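Local coordinates for protein TCR beta chain (Gallus gallus, PDB 6LIR) that pairs with the TCR alpha chain to form the chicken T-cell receptor heterodimer, which probably recognises antigen presented by MHC molecules, at residues P36-G39 and L40-I43; K80-S83 and A84-C88. One frame throughout, in Å; residues are numbered along the deposited sequence.

Contact 1: residues P36-G39 and L40-I43; sequences PGKG and LQLI
The Gln-41 side chain reaches back to the carbonyl oxygen of Lys-38, three residues earlier. Its CG lies 3.6 Å from Lys-38 O, and its CD follows at 3.8 Å from the same oxygen. CG stands anti to the carbonyl carbon of Gln-41 (chi1 -55°). The rest of the chain is extended, which carries the carboxamide alongside the Lys-38 carbonyl and towards the base of that lysine. Leu-40 meets the turn differently: CB, CG and CD2 all lie near the Gly-39 carbonyl, as expected for the next residue. Leu-40 CB sits 3.5 Å from Gly-39 C, and Leu-40 CD2 is 4.1 Å from Gly-39 O. From there the side chain leads to the interface with the TCR alpha chain.

The bend is the connection between strands C and C' of an immunoglobulin V domain. Gly-37 and Gly-39 both take positive phi. Gly-39 combines it with psi near -145°, a conformation readily open to glycine. This turns the chain from the loop into strand 40-46.

Further out, Lys-38 sends its amine away from Gln-41 to hydrogen-bond Gln-35 through NZ. The backbone of Gln-41 pairs with Leu-33, which sets the strand beside 28-34. Gln-41 also packs on Ile-57. Leu-40 rests on Gln-34, and it packs on Pro-41 of the TCR alpha chain, at the face where the two V domains meet.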
loop_
_atom_site.group_PDB
_atom_site.type_symbol
_atom_site.label_atom_id
_atom_site.label_comp_id
_atom_site.label_asym_id
_atom_site.label_seq_id
_atom_site.Cartn_x
_atom_site.Cartn_y
_atom_site.Cartn_z
ATOM N N PRO B 36 0.638 -12.932 -0.774
ATOM C CA PRO B 36 -0.298 -12.836 0.358
ATOM C C PRO B 36 -0.124 -13.923 1.408
ATOM O O PRO B 36 -0.238 -15.114 1.108
ATOM C CB PRO B 36 -1.669 -12.931 -0.320
ATOM C CG PRO B 36 -1.441 -12.329 -1.668
ATOM C CD PRO B 36 -0.037 -12.713 -2.067
ATOM N N GLY B 37 0.153 -13.513 2.643
ATOM C CA GLY B 37 0.296 -14.456 3.736
ATOM C C GLY B 37 1.464 -15.405 3.618
ATOM O O GLY B 37 1.426 -16.492 4.201
ATOM N N LYS B 38 2.516 -15.026 2.880
ATOM C CA LYS B 38 3.719 -15.847 2.789
ATOM C C LYS B 38 4.978 -15.039 3.084
ATOM O O LYS B 38 6.066 -15.419 2.638
ATOM C CB LYS B 38 3.830 -16.507 1.412
ATOM C CG LYS B 38 2.631 -17.356 1.015
ATOM C CD LYS B 38 2.966 -18.257 -0.169
ATOM C CE LYS B 38 1.791 -18.373 -1.129
ATOM N NZ LYS B 38 2.166 -19.094 -2.381
ATOM N N GLY B 39 4.851 -13.949 3.839
ATOM C CA GLY B 39 5.996 -13.159 4.257
ATOM C C GLY B 39 6.890 -12.725 3.114
ATOM O O GLY B 39 6.431 -12.431 2.002
ATOM N N LEU B 40 8.192 -12.676 3.397
ATOM C CA LEU B 40 9.223 -12.307 2.433
ATOM C C LEU B 40 10.200 -13.466 2.310
ATOM O O LEU B 40 10.848 -13.836 3.294
ATOM C CB LEU B 40 9.963 -11.040 2.869
ATOM C CG LEU B 40 9.224 -9.705 2.799
ATOM C CD1 LEU B 40 10.000 -8.644 3.563
ATOM C CD2 LEU B 40 9.006 -9.277 1.356
ATOM N N GLN B 41 10.322 -14.024 1.110
ATOM C CA GLN B 41 11.141 -15.206 0.893
ATOM C C GLN B 41 12.259 -14.887 -0.087
ATOM O O GLN B 41 12.006 -14.379 -1.185
ATOM C CB GLN B 41 10.293 -16.365 0.369
ATOM C CG GLN B 41 9.108 -16.703 1.249
ATOM C CD GLN B 41 8.293 -17.857 0.705
ATOM O OE1 GLN B 41 7.103 -17.711 0.426
ATOM N NE2 GLN B 41 8.931 -19.013 0.549
ATOM N N LEU B 42 13.490 -15.179 0.326
ATOM C CA LEU B 42 14.667 -14.958 -0.507
ATOM C C LEU B 42 14.649 -15.853 -1.742
ATOM O O LEU B 42 14.640 -17.084 -1.631
ATOM C CB LEU B 42 15.944 -15.179 0.294
ATOM C CG LEU B 42 17.176 -14.686 -0.469
ATOM C CD1 LEU B 42 17.388 -13.200 -0.244
ATOM C CD2 LEU B 42 18.414 -15.472 -0.073
ATOM N N ILE B 43 14.647 -15.228 -2.915
ATOM C CA ILE B 43 14.740 -15.940 -4.188
ATOM C C ILE B 43 16.190 -16.187 -4.570
ATOM O O ILE B 43 16.586 -17.317 -4.866
ATOM C CB ILE B 43 14.010 -15.148 -5.291
ATOM C CG1 ILE B 43 12.600 -14.764 -4.844
ATOM C CG2 ILE B 43 13.971 -15.950 -6.586
ATOM C CD1 ILE B 43 11.903 -13.849 -5.822
#

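Contact 2: residues K80-S83 and A84-C88; sequences KNHS and AIYFC
Tyr-86 folds back to hydrogen-bond the backbone carbonyl of His-82, four residues earlier. This is the tyrosine corner of Greek-key proteins, here at the entry to strand F of an immunoglobulin V domain. The bond from Tyr-86 OH to His-82 O is short, at 2.5 Å. It arrives in the carbonyl plane on a lone pair, with a C=O...donor angle of 132°. The ring meets the oxygen with its edge: Tyr-86 CE1 is 3.4 Å from His-82 O. Tyr-86 CG stands anti to its own carbonyl carbon (chi1 -70°), and the ring therefore leans back along the chain towards the turn.

This inner side is tightly packed. Tyr-86 OH also comes within 3.8 Å of His-82 CB, and it hydrogen-bonds Tyr-61 OH as well. The His-82 ring is held at both nitrogens, ND1 by Lys-79 N and NE2 by Gly-60 O, and it makes an edge-to-face pair with Tyr-61. Leu-73 and Ile-75 press on the Tyr-86 ring from strand 70-75.

The outer side is looser. Lys-80 and Asn-81, in the short 3-10 turn, are exposed and do not touch strand 84-88. The turn is closed by a backbone bond of 2.9 Å from Ser-83 N to Lys-80 O. Ser-83 OG takes its stronger partner in Val-109 N, and adds a weak 3.2 Å hydrogen bond to Lys-80 O.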
loop_
_atom_site.group_PDB
_atom_site.type_symbol
_atom_site.label_atom_id
_atom_site.label_comp_id
_atom_site.label_asym_id
_atom_site.label_seq_id
_atom_site.Cartn_x
_atom_site.Cartn_y
_atom_site.Cartn_z
ATOM N N LYS B 80 1.840 -18.857 -13.703
ATOM C CA LYS B 80 0.979 -18.213 -12.715
ATOM C C LYS B 80 1.666 -18.180 -11.356
ATOM O O LYS B 80 1.563 -17.196 -10.616
ATOM C CB LYS B 80 -0.353 -18.957 -12.598
ATOM C CG LYS B 80 -1.185 -18.970 -13.859
ATOM C CD LYS B 80 -1.933 -17.665 -14.051
ATOM C CE LYS B 80 -3.377 -17.778 -13.584
ATOM N NZ LYS B 80 -4.310 -18.058 -14.712
ATOM N N ASN B 81 2.356 -19.264 -11.012
ATOM C CA ASN B 81 3.128 -19.326 -9.785
ATOM C C ASN B 81 4.177 -18.210 -9.654
ATOM O O ASN B 81 4.620 -17.934 -8.532
ATOM C CB ASN B 81 3.787 -20.715 -9.809
ATOM C CG ASN B 81 4.908 -20.874 -8.819
ATOM O OD1 ASN B 81 5.959 -21.425 -9.173
ATOM N ND2 ASN B 81 4.682 -20.495 -7.576
ATOM N N HIS B 82 4.560 -17.540 -10.748
ATOM C CA HIS B 82 5.450 -16.376 -10.660
ATOM C C HIS B 82 4.783 -15.098 -10.145
ATOM O O HIS B 82 5.495 -14.184 -9.712
ATOM C CB HIS B 82 6.136 -16.134 -12.004
ATOM C CG HIS B 82 7.223 -17.123 -12.279
ATOM N ND1 HIS B 82 7.105 -18.106 -13.236
ATOM C CD2 HIS B 82 8.420 -17.327 -11.678
ATOM C CE1 HIS B 82 8.191 -18.858 -13.230
ATOM N NE2 HIS B 82 9.007 -18.406 -12.295
ATOM N N SER B 83 3.454 -14.992 -10.190
ATOM C CA SER B 83 2.807 -13.717 -9.888
ATOM C C SER B 83 2.996 -13.348 -8.421
ATOM O O SER B 83 2.668 -14.131 -7.523
ATOM C CB SER B 83 1.322 -13.787 -10.233
ATOM O OG SER B 83 1.130 -14.176 -11.583
ATOM N N ALA B 84 3.509 -12.145 -8.183
ATOM C CA ALA B 84 3.975 -11.754 -6.859
ATOM C C ALA B 84 4.396 -10.291 -6.902
ATOM O O ALA B 84 4.427 -9.660 -7.964
ATOM C CB ALA B 84 5.131 -12.627 -6.379
ATOM N N ILE B 85 4.728 -9.762 -5.729
ATOM C CA ILE B 85 5.472 -8.516 -5.623
ATOM C C ILE B 85 6.913 -8.877 -5.299
ATOM O O ILE B 85 7.178 -9.623 -4.347
ATOM C CB ILE B 85 4.880 -7.585 -4.552
ATOM C CG1 ILE B 85 3.399 -7.325 -4.826
ATOM C CG2 ILE B 85 5.646 -6.267 -4.511
ATOM C CD1 ILE B 85 2.763 -6.339 -3.861
ATOM N N TYR B 86 7.842 -8.364 -6.095
ATOM C CA TYR B 86 9.252 -8.705 -5.981
ATOM C C TYR B 86 9.982 -7.517 -5.379
ATOM O O TYR B 86 9.804 -6.383 -5.834
ATOM C CB TYR B 86 9.855 -9.055 -7.347
ATOM C CG TYR B 86 9.372 -10.364 -7.928
ATOM C CD1 TYR B 86 8.098 -10.479 -8.464
ATOM C CD2 TYR B 86 10.192 -11.485 -7.942
ATOM C CE1 TYR B 86 7.650 -11.671 -8.996
ATOM C CE2 TYR B 86 9.753 -12.685 -8.476
ATOM C CZ TYR B 86 8.479 -12.770 -9.000
ATOM O OH TYR B 86 8.024 -13.957 -9.529
ATOM N N PHE B 87 10.794 -7.775 -4.361
ATOM C CA PHE B 87 11.540 -6.721 -3.695
ATOM C C PHE B 87 13.026 -6.995 -3.841
ATOM O O PHE B 87 13.498 -8.088 -3.511
ATOM C CB PHE B 87 11.166 -6.629 -2.209
ATOM C CG PHE B 87 9.833 -5.975 -1.956
ATOM C CD1 PHE B 87 9.709 -4.595 -1.991
ATOM C CD2 PHE B 87 8.709 -6.738 -1.674
ATOM C CE1 PHE B 87 8.485 -3.984 -1.758
ATOM C CE2 PHE B 87 7.480 -6.131 -1.435
ATOM C CZ PHE B 87 7.371 -4.755 -1.478
ATOM N N CYS B 88 13.749 -6.008 -4.346
ATOM C CA CYS B 88 15.200 -6.012 -4.315
ATOM C C CYS B 88 15.682 -5.316 -3.054
ATOM O O CYS B 88 15.073 -4.344 -2.596
ATOM C CB CYS B 88 15.793 -5.327 -5.540
ATOM S SG CYS B 88 17.544 -4.996 -5.341
#

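How the contacts relate
Both contacts lie in the V domain, and contact 1 comes first along the chain. The centres of contact 1 and contact 2 are about 9 Å apart. Each joins a turn to the strand that follows it, and the two strands, 40-46 and 84-91, belong to one sheet with strand 28-34 between them. Side chains bridge the gap: Ile-43 CD1 packs 3.6 Å from Tyr-86 CD2, and Leu-40 CD2 lies 4.0 Å from Phe-87 CD2. The first pair is buried in the domain core. Cys-88, two residues on from Tyr-86, bonds Cys-20. The second pair faces the TCR alpha chain, so the sheet serves both the core and the heterodimer interface.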